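Long-range contacts in 2-hydroxyisobutyryl-CoA mutase large subunit (Aquincola tertiaricarbonis, PDB 4R3U), which catalyses, together with a small cobalamin-binding subunit, the carbon-skeleton rearrangement that interconverts 2-hydroxyisobutyryl-CoA and (S)-3-hydroxybutyryl-CoA: residues 49-54 against 303-308; 251-256 against 297-302; 258-263 against 457-462; 267-272 against 431-436. All blocks are in the same frame, centred on the assembly; numbering follows the deposited sequence.

Contact 1: residues 49-54 against 303-308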
# COMPACT_ATOMS: atom_id res chain seq x y z
N PHE A 49 15.70 -4.05 -18.63
CA PHE A 49 14.47 -4.08 -17.85
C PHE A 49 13.42 -3.25 -18.60
O PHE A 49 13.76 -2.37 -19.40
CB PHE A 49 14.69 -3.56 -16.43
CG PHE A 49 15.52 -4.45 -15.51
CD1 PHE A 49 16.90 -4.41 -15.53
CD2 PHE A 49 14.90 -5.26 -14.57
CE1 PHE A 49 17.65 -5.16 -14.64
CE2 PHE A 49 15.66 -6.04 -13.70
CZ PHE A 49 17.03 -5.96 -13.71
N HIS A 50 12.15 -3.58 -18.39
CA HIS A 50 11.04 -2.90 -19.06
C HIS A 50 9.94 -2.69 -18.07
O HIS A 50 9.87 -3.44 -17.10
CB HIS A 50 10.45 -3.78 -20.19
CG HIS A 50 11.41 -4.14 -21.27
ND1 HIS A 50 11.42 -3.48 -22.48
CD2 HIS A 50 12.36 -5.11 -21.29
CE1 HIS A 50 12.37 -4.04 -23.19
NE2 HIS A 50 12.97 -5.02 -22.52
N THR A 51 9.04 -1.75 -18.34
CA THR A 51 7.86 -1.57 -17.53
C THR A 51 6.88 -2.77 -17.90
O THR A 51 7.21 -3.57 -18.79
CB THR A 51 7.21 -0.21 -17.86
OG1 THR A 51 7.00 -0.09 -19.26
CG2 THR A 51 8.01 0.96 -17.39
N ILE A 52 5.73 -2.91 -17.22
CA ILE A 52 4.77 -3.98 -17.54
C ILE A 52 4.21 -3.69 -18.94
O ILE A 52 4.03 -4.60 -19.75
CB ILE A 52 3.67 -4.12 -16.46
CG1 ILE A 52 4.26 -4.58 -15.11
CG2 ILE A 52 2.52 -5.04 -16.92
CD1 ILE A 52 3.32 -4.45 -13.86
N GLY A 53 4.05 -2.41 -19.24
CA GLY A 53 3.59 -1.92 -20.53
C GLY A 53 4.62 -1.94 -21.65
O GLY A 53 4.39 -1.33 -22.69
N ASP A 54 5.74 -2.68 -21.43
CA ASP A 54 6.84 -2.93 -22.37
C ASP A 54 7.70 -1.74 -22.82
O ASP A 54 8.31 -1.78 -23.89
CB ASP A 54 6.36 -3.77 -23.56
CG ASP A 54 6.56 -5.26 -23.44
OD1 ASP A 54 6.73 -5.74 -22.29
OD2 ASP A 54 6.50 -5.95 -24.47
N GLN A 303 -3.00 0.64 -12.99
CA GLN A 303 -2.40 -0.68 -13.08
C GLN A 303 -1.23 -0.83 -12.13
O GLN A 303 -0.93 0.10 -11.34
CB GLN A 303 -2.02 -1.06 -14.53
CG GLN A 303 -2.95 -2.08 -15.17
CD GLN A 303 -2.60 -3.54 -14.90
OE1 GLN A 303 -1.51 -3.92 -14.43
NE2 GLN A 303 -3.54 -4.41 -15.24
N GLY A 304 -0.62 -2.04 -12.21
CA GLY A 304 0.44 -2.50 -11.33
C GLY A 304 1.76 -1.82 -11.44
O GLY A 304 2.49 -1.87 -10.46
N ASP A 305 2.14 -1.26 -12.62
CA ASP A 305 3.47 -0.62 -12.69
C ASP A 305 3.34 0.77 -12.11
O ASP A 305 2.85 1.71 -12.77
CB ASP A 305 4.09 -0.61 -14.10
CG ASP A 305 5.60 -0.40 -14.12
OD1 ASP A 305 6.07 0.63 -13.55
OD2 ASP A 305 6.31 -1.23 -14.74
N PHE A 306 3.72 0.88 -10.83
CA PHE A 306 3.61 2.09 -10.04
C PHE A 306 3.94 3.41 -10.76
O PHE A 306 3.08 4.28 -10.83
CB PHE A 306 4.38 1.93 -8.71
CG PHE A 306 4.15 3.06 -7.74
CD1 PHE A 306 3.00 3.09 -6.96
CD2 PHE A 306 5.09 4.09 -7.61
CE1 PHE A 306 2.78 4.14 -6.06
CE2 PHE A 306 4.88 5.12 -6.69
CZ PHE A 306 3.72 5.15 -5.93
N PHE A 307 5.17 3.53 -11.30
CA PHE A 307 5.63 4.74 -11.99
C PHE A 307 5.10 4.93 -13.38
O PHE A 307 4.73 6.06 -13.72
CB PHE A 307 7.13 4.90 -11.94
CG PHE A 307 7.63 5.18 -10.54
CD1 PHE A 307 7.36 6.39 -9.92
CD2 PHE A 307 8.32 4.21 -9.83
CE1 PHE A 307 7.81 6.65 -8.63
CE2 PHE A 307 8.76 4.46 -8.54
CZ PHE A 307 8.52 5.69 -7.95
N GLU A 308 4.98 3.82 -14.16
CA GLU A 308 4.41 3.84 -15.51
C GLU A 308 2.95 4.42 -15.53
O GLU A 308 2.61 5.21 -16.41
CB GLU A 308 4.46 2.46 -16.10
CG GLU A 308 3.65 2.26 -17.37
CD GLU A 308 3.95 0.94 -18.02
OE1 GLU A 308 3.64 -0.12 -17.42
OE2 GLU A 308 4.59 0.96 -19.10
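The Glu308 carboxylate is met twice by residues 51-54: Thr51 OG1 donates to OE2 at 2.6 Å from above the plane, 48° out of it, while Gly53 N reaches OE1 at 3.0 Å on the syn lone pair. The other flat group, the Asp305 carboxylate, receives Ile52 N at OD2 (3.1 Å) on its anti side, 25° out of plane. Its two oxygens divide the work, since Asp305 OD1 takes a weak capping bond from Glu308 N at 3.4 Å. Aspartate thus suits the N-cap of helix 306-327, the helix that follows strand 298-302 of the TIM barrel, and this helix start receives the type I turn from Thr51 to Asp54. Glu308 spans the gap because its CG is anti to the backbone N (chi1 168°) and the chain runs on extended. Replacing Glu308 by an alanine would probably leave Gly53 N without its acceptor and rob the hydroxyls of Thr51 and Tyr429, both bonded to OE2, of a shared partner. Glycine fits at position 53 because a CB there would clash with OE2. The Ile52 and Asp305 side chains pass alongside one another, running opposite ways, with Ile52 CD1 3.9 Å from Asp305 CB.

Contact 2: residues 251-256 against 297-302. With 3HC (3-hydroxybutanoyl-coenzyme A), chain E.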
# COMPACT_ATOMS: atom_id res chain seq x y z
N ASN A 251 -17.78 9.45 -19.94
CA ASN A 251 -16.51 9.07 -19.41
C ASN A 251 -15.94 8.27 -20.56
O ASN A 251 -16.38 7.12 -20.78
CB ASN A 251 -16.64 8.18 -18.17
CG ASN A 251 -16.50 8.90 -16.87
OD1 ASN A 251 -16.48 10.13 -16.76
ND2 ASN A 251 -16.44 8.15 -15.84
N ILE A 252 -15.07 8.94 -21.38
CA ILE A 252 -14.35 8.31 -22.50
C ILE A 252 -13.35 7.40 -21.76
O ILE A 252 -12.51 7.89 -21.01
CB ILE A 252 -13.69 9.36 -23.44
CG1 ILE A 252 -14.74 10.38 -23.92
CG2 ILE A 252 -13.02 8.67 -24.63
CD1 ILE A 252 -14.22 11.77 -24.31
N SER A 253 -13.54 6.09 -21.89
CA SER A 253 -12.86 5.09 -21.07
C SER A 253 -11.69 4.29 -21.63
O SER A 253 -11.74 3.76 -22.73
CB SER A 253 -13.87 4.15 -20.42
OG SER A 253 -15.07 4.81 -20.04
N GLY A 254 -10.68 4.14 -20.79
CA GLY A 254 -9.50 3.33 -21.08
C GLY A 254 -9.45 2.08 -20.22
O GLY A 254 -8.89 1.06 -20.63
N TYR A 255 -10.10 2.16 -19.03
CA TYR A 255 -10.18 1.07 -18.07
C TYR A 255 -10.45 -0.32 -18.71
O TYR A 255 -9.70 -1.28 -18.48
CB TYR A 255 -11.22 1.38 -16.96
CG TYR A 255 -11.28 0.30 -15.89
CD1 TYR A 255 -10.37 0.31 -14.82
CD2 TYR A 255 -12.18 -0.76 -15.97
CE1 TYR A 255 -10.35 -0.73 -13.89
CE2 TYR A 255 -12.17 -1.79 -15.04
CZ TYR A 255 -11.25 -1.78 -13.99
OH TYR A 255 -11.24 -2.79 -13.06
N HIS A 256 -11.54 -0.40 -19.49
CA HIS A 256 -12.01 -1.62 -20.13
C HIS A 256 -11.06 -2.10 -21.19
O HIS A 256 -10.96 -3.31 -21.39
CB HIS A 256 -13.42 -1.39 -20.69
CG HIS A 256 -14.29 -0.60 -19.76
ND1 HIS A 256 -14.30 0.79 -19.78
CD2 HIS A 256 -15.13 -1.03 -18.80
CE1 HIS A 256 -15.16 1.15 -18.84
NE2 HIS A 256 -15.69 0.09 -18.23
N ALA A 297 -15.22 14.05 -19.88
CA ALA A 297 -14.47 13.39 -18.81
C ALA A 297 -14.03 12.02 -19.28
O ALA A 297 -14.52 11.51 -20.31
CB ALA A 297 -15.31 13.29 -17.54
N PHE A 298 -13.08 11.43 -18.56
CA PHE A 298 -12.45 10.14 -18.87
C PHE A 298 -12.48 9.17 -17.71
O PHE A 298 -12.81 9.53 -16.57
CB PHE A 298 -11.00 10.39 -19.32
CG PHE A 298 -10.89 11.22 -20.57
CD1 PHE A 298 -10.98 12.61 -20.52
CD2 PHE A 298 -10.75 10.61 -21.81
CE1 PHE A 298 -10.94 13.37 -21.69
CE2 PHE A 298 -10.69 11.38 -22.98
CZ PHE A 298 -10.80 12.74 -22.91
N PHE A 299 -12.15 7.91 -18.00
CA PHE A 299 -12.07 6.85 -17.00
C PHE A 299 -10.89 5.95 -17.34
O PHE A 299 -10.84 5.33 -18.41
CB PHE A 299 -13.42 6.07 -16.93
CG PHE A 299 -13.46 4.77 -16.16
CD1 PHE A 299 -12.74 4.62 -14.97
CD2 PHE A 299 -14.26 3.72 -16.58
CE1 PHE A 299 -12.80 3.43 -14.25
CE2 PHE A 299 -14.33 2.53 -15.84
CZ PHE A 299 -13.62 2.40 -14.67
N PHE A 300 -9.91 5.91 -16.44
CA PHE A 300 -8.70 5.10 -16.61
C PHE A 300 -8.45 4.12 -15.46
O PHE A 300 -8.96 4.31 -14.36
CB PHE A 300 -7.47 6.01 -16.84
CG PHE A 300 -7.58 6.83 -18.10
CD1 PHE A 300 -7.54 6.22 -19.36
CD2 PHE A 300 -7.78 8.21 -18.04
CE1 PHE A 300 -7.68 6.98 -20.52
CE2 PHE A 300 -7.91 8.96 -19.20
CZ PHE A 300 -7.87 8.35 -20.44
N VAL A 301 -7.67 3.09 -15.72
CA VAL A 301 -7.26 2.13 -14.70
C VAL A 301 -5.98 2.69 -14.03
O VAL A 301 -5.27 3.52 -14.61
CB VAL A 301 -6.97 0.71 -15.34
CG1 VAL A 301 -5.72 0.72 -16.22
CG2 VAL A 301 -6.87 -0.38 -14.29
N SER A 302 -5.69 2.18 -12.83
CA SER A 302 -4.42 2.40 -12.15
C SER A 302 -3.89 0.99 -12.05
O SER A 302 -4.36 0.19 -11.22
CB SER A 302 -4.60 3.01 -10.78
OG SER A 302 -3.31 3.16 -10.21
N1A 3HC E . -10.76 23.40 -6.01
C2A 3HC E . -12.07 24.03 -6.29
N3A 3HC E . -13.04 23.06 -6.82
C4A 3HC E . -12.73 21.76 -6.99
C5A 3HC E . -11.51 21.27 -6.71
C6A 3HC E . -10.54 22.09 -6.24
N6A 3HC E . -9.34 21.56 -5.98
N7A 3HC E . -11.53 19.96 -6.97
C8A 3HC E . -12.74 19.64 -7.40
N9A 3HC E . -13.48 20.75 -7.45
C1B 3HC E . -14.90 20.92 -7.86
C2B 3HC E . -15.12 20.62 -9.33
O2B 3HC E . -14.88 21.76 -10.15
C3B 3HC E . -16.58 20.19 -9.35
O3B 3HC E . -17.45 21.35 -9.36
P3B 3HC E . -18.75 21.48 -10.32
O7A 3HC E . -19.59 20.34 -9.89
O8A 3HC E . -19.27 22.81 -9.94
O9A 3HC E . -18.15 21.38 -11.67
C4B 3HC E . -16.76 19.48 -8.01
O4B 3HC E . -15.72 19.98 -7.12
C5B 3HC E . -16.68 17.95 -8.18
O5B 3HC E . -15.32 17.55 -8.44
P1A 3HC E . -14.84 16.83 -9.82
O1A 3HC E . -15.73 17.17 -10.96
O2A 3HC E . -13.39 17.06 -9.97
O3A 3HC E . -15.03 15.28 -9.31
P2A 3HC E . -16.29 14.29 -9.59
O4A 3HC E . -16.03 13.03 -8.89
O5A 3HC E . -17.58 14.99 -9.37
O6A 3HC E . -16.14 14.08 -11.15
CBP 3HC E . -15.53 12.97 -13.22
CCP 3HC E . -15.09 13.32 -11.78
CDP 3HC E . -15.57 14.30 -14.00
CEP 3HC E . -14.47 12.08 -13.88
CAP 3HC E . -16.94 12.30 -13.24
OAP 3HC E . -17.47 12.06 -14.56
C9P 3HC E . -17.13 11.07 -12.31
O9P 3HC E . -17.48 11.20 -11.13
N8P 3HC E . -17.00 9.86 -12.88
C7P 3HC E . -17.23 8.63 -12.12
C6P 3HC E . -17.26 7.43 -13.06
C5P 3HC E . -17.39 6.10 -12.30
O5P 3HC E . -17.36 6.03 -11.07
N4P 3HC E . -17.54 5.05 -13.11
C3P 3HC E . -17.66 3.69 -12.61
C2P 3HC E . -17.22 2.76 -13.71
S1P 3HC E . -17.24 1.02 -13.17
C1 3HC E . -16.72 0.29 -14.73
O1 3HC E . -17.14 0.66 -15.83
C2 3HC E . -15.62 -0.79 -14.65
C3 3HC E . -16.18 -2.15 -14.21
O3 3HC E . -16.82 -2.01 -12.95
C4 3HC E . -17.15 -2.72 -15.25
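Backbone hydrogen bonds run from Ile252 N to Ala297 O (2.8 Å), Phe299 N to Ile252 O (3.0 Å) and Gly254 N to Phe299 O (2.7 Å), with Ile252 paired to Phe298 and Ser253 to Phe299 in parallel. Glycine suits position 254, where a CB would hit the Phe300 ring. Among apolar contacts, Ile252 lies beside Phe298 on one sheet face; Phe299, on the other, joins Tyr255 and His256 of helix 255-259 in an aromatic cluster. Tyr255 CB sits over the Phe299 ring in a CH-pi contact, 3.5 Å from its centroid, the rings nearly parallel but slid apart. With CG anti to the backbone N (chi1 -176°), the Tyr255 ring reaches the acyl group and Val301, Tyr255 CD1 standing 3.5 Å from Val301 CB. An alanine at Tyr255 keeps the CB over Phe299 but is likely to open a gap between Val301 and the ligand. Among polar grips, His256 NE2 donates to thioester oxygen O1 of 3HC (2.9 Å), as it does to O1 of 2-hydroxyisobutyryl-CoA; Arg295 also binds 3HC. The acyl end and cobalamin meet Tyr255 at the C-terminal ends of these TIM-barrel strands; the pantetheine runs past Asn251 and Ala297 at their starts.

Contact 3: residues 258-263 against 457-462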
# COMPACT_ATOMS: atom_id res chain seq x y z
N SER A 258 -7.76 -1.61 -21.06
CA SER A 258 -6.70 -2.23 -20.26
C SER A 258 -7.13 -3.62 -19.75
O SER A 258 -6.41 -4.61 -19.94
CB SER A 258 -6.33 -1.35 -19.07
OG SER A 258 -5.23 -1.90 -18.38
N GLU A 259 -8.29 -3.67 -19.09
CA GLU A 259 -8.86 -4.89 -18.51
C GLU A 259 -9.18 -6.00 -19.53
O GLU A 259 -9.18 -7.19 -19.16
CB GLU A 259 -10.03 -4.55 -17.60
CG GLU A 259 -9.59 -3.80 -16.35
CD GLU A 259 -9.06 -4.66 -15.23
OE1 GLU A 259 -7.91 -4.42 -14.79
OE2 GLU A 259 -9.76 -5.61 -14.83
N ALA A 260 -9.40 -5.61 -20.81
CA ALA A 260 -9.60 -6.53 -21.94
C ALA A 260 -8.23 -7.16 -22.35
O ALA A 260 -8.20 -8.04 -23.21
CB ALA A 260 -10.23 -5.80 -23.12
N GLY A 261 -7.13 -6.62 -21.81
CA GLY A 261 -5.76 -7.09 -22.01
C GLY A 261 -4.78 -6.15 -22.66
O GLY A 261 -3.75 -6.60 -23.17
N SER A 262 -5.11 -4.85 -22.73
CA SER A 262 -4.24 -3.88 -23.41
C SER A 262 -3.04 -3.46 -22.57
O SER A 262 -2.98 -3.69 -21.36
CB SER A 262 -5.02 -2.63 -23.84
OG SER A 262 -4.96 -1.58 -22.89
N SER A 263 -2.12 -2.79 -23.23
CA SER A 263 -0.97 -2.20 -22.58
C SER A 263 -1.43 -0.80 -22.12
O SER A 263 -2.40 -0.26 -22.68
CB SER A 263 0.16 -2.05 -23.60
OG SER A 263 -0.27 -1.17 -24.62
N LYS A 457 -7.52 -6.52 -32.14
CA LYS A 457 -6.45 -7.47 -32.43
C LYS A 457 -5.19 -7.11 -31.67
O LYS A 457 -4.48 -8.00 -31.20
CB LYS A 457 -6.20 -7.62 -33.93
CG LYS A 457 -7.21 -8.56 -34.61
CD LYS A 457 -7.23 -8.40 -36.15
CE LYS A 457 -8.33 -9.21 -36.80
NZ LYS A 457 -8.50 -8.85 -38.23
N GLN A 458 -4.96 -5.80 -31.49
CA GLN A 458 -3.81 -5.32 -30.75
C GLN A 458 -3.93 -5.63 -29.27
O GLN A 458 -2.97 -6.11 -28.66
CB GLN A 458 -3.59 -3.85 -30.99
CG GLN A 458 -2.71 -3.55 -32.18
CD GLN A 458 -2.49 -2.07 -32.22
OE1 GLN A 458 -1.62 -1.50 -31.52
NE2 GLN A 458 -3.39 -1.41 -32.92
N ILE A 459 -5.14 -5.40 -28.70
CA ILE A 459 -5.48 -5.70 -27.31
C ILE A 459 -5.27 -7.21 -27.06
O ILE A 459 -4.58 -7.59 -26.11
CB ILE A 459 -6.94 -5.26 -26.99
CG1 ILE A 459 -7.11 -3.73 -27.13
CG2 ILE A 459 -7.34 -5.70 -25.59
CD1 ILE A 459 -8.60 -3.19 -27.19
N ALA A 460 -5.84 -8.06 -27.95
CA ALA A 460 -5.77 -9.53 -27.87
C ALA A 460 -4.35 -10.08 -27.88
O ALA A 460 -4.07 -11.09 -27.24
CB ALA A 460 -6.60 -10.15 -28.98
N ASP A 461 -3.45 -9.41 -28.61
CA ASP A 461 -2.04 -9.79 -28.67
C ASP A 461 -1.37 -9.53 -27.34
O ASP A 461 -0.60 -10.36 -26.88
CB ASP A 461 -1.32 -9.02 -29.79
CG ASP A 461 -1.67 -9.47 -31.19
OD1 ASP A 461 -2.41 -10.49 -31.32
OD2 ASP A 461 -1.20 -8.83 -32.15
N PHE A 462 -1.66 -8.37 -26.71
CA PHE A 462 -1.06 -8.06 -25.43
C PHE A 462 -1.56 -9.03 -24.34
O PHE A 462 -0.74 -9.64 -23.65
CB PHE A 462 -1.23 -6.58 -25.06
CG PHE A 462 -0.15 -6.09 -24.12
CD1 PHE A 462 1.15 -5.86 -24.58
CD2 PHE A 462 -0.43 -5.84 -22.78
CE1 PHE A 462 2.16 -5.42 -23.70
CE2 PHE A 462 0.57 -5.36 -21.92
CZ PHE A 462 1.85 -5.15 -22.38
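Phe462 lays one face of its ring against Ser263, whose CB stands almost over the ring centre, 3.7 Å from the centroid and 9° off the normal, in a CH-pi contact. The same ring turns an edge to the backbone: Gly261 O lies near its plane, 3.4 Å from CD2, and also meets Phe462 CB. What brings the ring into this corner is its first torsion, which sets CG anti to the backbone N (chi1 -154°) and lets the flat group run along the chain from Gly261 to Ser263. A large planar residue suits the place, because face and edge are used at once.

One turn earlier, Ile459 offers its two branches to different neighbours. Ile459 CG2 presses on Ala260, 3.8 Å from its CB and 3.4 Å from its O, whereas Ile459 CG1 rests 4.0 Å from Ser262 CB. Alanine and serine are small enough to let the helix come this close.

Gly261 closes helix 255-259 with a Schellman motif; its phi of 118° would jam a side chain against the preceding carbonyl, hence glycine. Two residues later Ser263 is the N-cap of helix 264-283, and Gln266 OE1 accepts from its N, consistent with a capping box. Ala260 and Glu259 touch cobalamin, and Glu259 O is bonded to Arg31 of the small subunit. Helix 454-472 therefore backs a helix-loop-helix connection that follows a barrel strand and lines the cobalamin site, close to where the B12-binding subunit docks.

Contact 4: residues 267-272 against 431-436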
# COMPACT_ATOMS: atom_id res chain seq x y z
N GLU A 267 -4.22 1.61 -23.99
CA GLU A 267 -5.26 2.21 -23.17
C GLU A 267 -5.35 3.72 -23.43
O GLU A 267 -6.40 4.20 -23.89
CB GLU A 267 -4.99 1.93 -21.68
CG GLU A 267 -5.99 2.68 -20.82
CD GLU A 267 -5.74 2.73 -19.34
OE1 GLU A 267 -4.66 2.28 -18.90
OE2 GLU A 267 -6.62 3.25 -18.61
N ALA A 268 -4.25 4.44 -23.15
CA ALA A 268 -4.13 5.88 -23.34
C ALA A 268 -4.46 6.32 -24.77
O ALA A 268 -5.34 7.16 -24.97
CB ALA A 268 -2.72 6.34 -22.95
N ALA A 269 -3.77 5.75 -25.75
CA ALA A 269 -3.94 6.10 -27.17
C ALA A 269 -5.29 5.76 -27.76
O ALA A 269 -5.83 6.59 -28.49
CB ALA A 269 -2.83 5.49 -28.00
N PHE A 270 -5.87 4.58 -27.46
CA PHE A 270 -7.18 4.19 -28.01
C PHE A 270 -8.33 5.01 -27.42
O PHE A 270 -9.30 5.27 -28.13
CB PHE A 270 -7.41 2.67 -27.90
CG PHE A 270 -6.40 1.75 -28.56
CD1 PHE A 270 -5.42 2.26 -29.41
CD2 PHE A 270 -6.45 0.38 -28.37
CE1 PHE A 270 -4.50 1.42 -30.03
CE2 PHE A 270 -5.56 -0.47 -29.03
CZ PHE A 270 -4.58 0.06 -29.83
N THR A 271 -8.18 5.50 -26.17
CA THR A 271 -9.16 6.36 -25.51
C THR A 271 -9.13 7.73 -26.18
O THR A 271 -10.20 8.30 -26.47
CB THR A 271 -8.90 6.43 -24.00
OG1 THR A 271 -8.86 5.11 -23.48
CG2 THR A 271 -9.99 7.20 -23.26
N LEU A 272 -7.92 8.24 -26.44
CA LEU A 272 -7.76 9.51 -27.15
C LEU A 272 -8.28 9.42 -28.59
O LEU A 272 -8.93 10.37 -29.05
CB LEU A 272 -6.33 10.04 -27.06
CG LEU A 272 -5.92 10.51 -25.66
CD1 LEU A 272 -4.52 11.07 -25.66
CD2 LEU A 272 -6.91 11.54 -25.10
N LYS A 431 4.85 11.01 -26.93
CA LYS A 431 5.33 10.75 -28.27
C LYS A 431 4.75 9.45 -28.85
O LYS A 431 4.25 9.46 -29.98
CB LYS A 431 6.87 10.76 -28.31
CG LYS A 431 7.46 12.14 -28.02
CD LYS A 431 8.96 12.12 -27.77
CE LYS A 431 9.54 13.50 -27.53
NZ LYS A 431 10.96 13.44 -27.07
N LYS A 432 4.76 8.36 -28.06
CA LYS A 432 4.22 7.05 -28.47
C LYS A 432 2.73 7.10 -28.69
O LYS A 432 2.24 6.48 -29.64
CB LYS A 432 4.63 5.92 -27.51
CG LYS A 432 6.12 5.55 -27.53
CD LYS A 432 6.54 4.70 -28.72
CE LYS A 432 8.03 4.79 -28.94
NZ LYS A 432 8.44 4.34 -30.30
N ILE A 433 2.01 7.90 -27.86
CA ILE A 433 0.56 8.14 -28.00
C ILE A 433 0.28 8.88 -29.31
O ILE A 433 -0.57 8.44 -30.08
CB ILE A 433 -0.04 8.91 -26.78
CG1 ILE A 433 -0.24 7.98 -25.55
CG2 ILE A 433 -1.34 9.67 -27.13
CD1 ILE A 433 -0.13 8.74 -24.15
N PHE A 434 1.00 10.00 -29.57
CA PHE A 434 0.78 10.78 -30.79
C PHE A 434 1.03 9.99 -32.07
O PHE A 434 0.26 10.11 -33.03
CB PHE A 434 1.54 12.12 -30.77
CG PHE A 434 0.84 13.15 -29.93
CD1 PHE A 434 -0.49 13.48 -30.16
CD2 PHE A 434 1.52 13.82 -28.92
CE1 PHE A 434 -1.14 14.42 -29.36
CE2 PHE A 434 0.86 14.75 -28.11
CZ PHE A 434 -0.45 15.05 -28.34
N GLU A 435 2.07 9.14 -32.04
CA GLU A 435 2.52 8.21 -33.06
C GLU A 435 1.37 7.22 -33.38
O GLU A 435 1.12 6.97 -34.55
CB GLU A 435 3.73 7.48 -32.46
CG GLU A 435 4.81 7.01 -33.39
CD GLU A 435 6.04 6.64 -32.60
OE1 GLU A 435 6.14 5.47 -32.16
OE2 GLU A 435 6.89 7.53 -32.35
N ILE A 436 0.66 6.70 -32.35
CA ILE A 436 -0.49 5.80 -32.53
C ILE A 436 -1.68 6.54 -33.13
O ILE A 436 -2.27 6.06 -34.11
CB ILE A 436 -0.87 5.03 -31.23
CG1 ILE A 436 0.27 4.07 -30.77
CG2 ILE A 436 -2.25 4.32 -31.37
CD1 ILE A 436 -0.12 3.09 -29.57
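Ile433, Ala269 and Ile436 bury the most surface where helices 267-272 and 431-436 pack, and Ile433 contributes the largest share. Its branches splay over the facing helix: Ile433 CD1 meets Ala268 CB at 3.7 Å, Ile433 CG2 meets Leu272 CD1 at 3.8 Å, and CG1 leans on Ala269. The placement of CG2 anti to the backbone N, with CG1 beside that N (chi1 -77°), turns one branch toward each end of the hole. Ala269 answers with a single methyl. Ala269 CB lies 3.6 Å from Ile436 CG2, and its small size lets the CA atoms of Ala269 and Ile433 approach to 5.0 Å. That CG2 of Ile436 also touches the edge of the Phe270 ring, lying near its plane, 3.9 Å from CE1; Phe270 in turn meets Phe455 edge-to-face. Beta-branched isoleucines are apt here, as each can fill two directions at once, and every contact is apolar. The axes of segments 267-272 and 431-436 come within 9.0 Å and cross at -44°. With Leu265 also touching it, Ile433 enters a hole formed by positions 265, 268, 269 and 272, consistent with knobs-into-holes packing at this point between helix 420-442 and helix 264-283 of the TIM barrel.

Overall arrangement
The four contacts surround one part of the TIM barrel, with centres 13 to 18 Å apart. Contact 2, about 3 Å from the chain's centre, joins strands 252-253 and 298-302; helix 264-283, used by contact 4, links these strands in a beta-alpha-beta crossover. Helix 255-259 serves contacts 2 and 3, and strand 298-302 leads into helix 306-327 of contact 1. Along the chain contact 2 is nested within contact 1 and contact 4 within contact 3. Glu267 OE2 probably accepts from Val301 N, tying contact 4 to the sheet, and Phe462 touches Ile52, joining contacts 1 and 3. Segments from before and after the barrel strands thus pack together, but only contacts 2 and 3 reach the ligand sites.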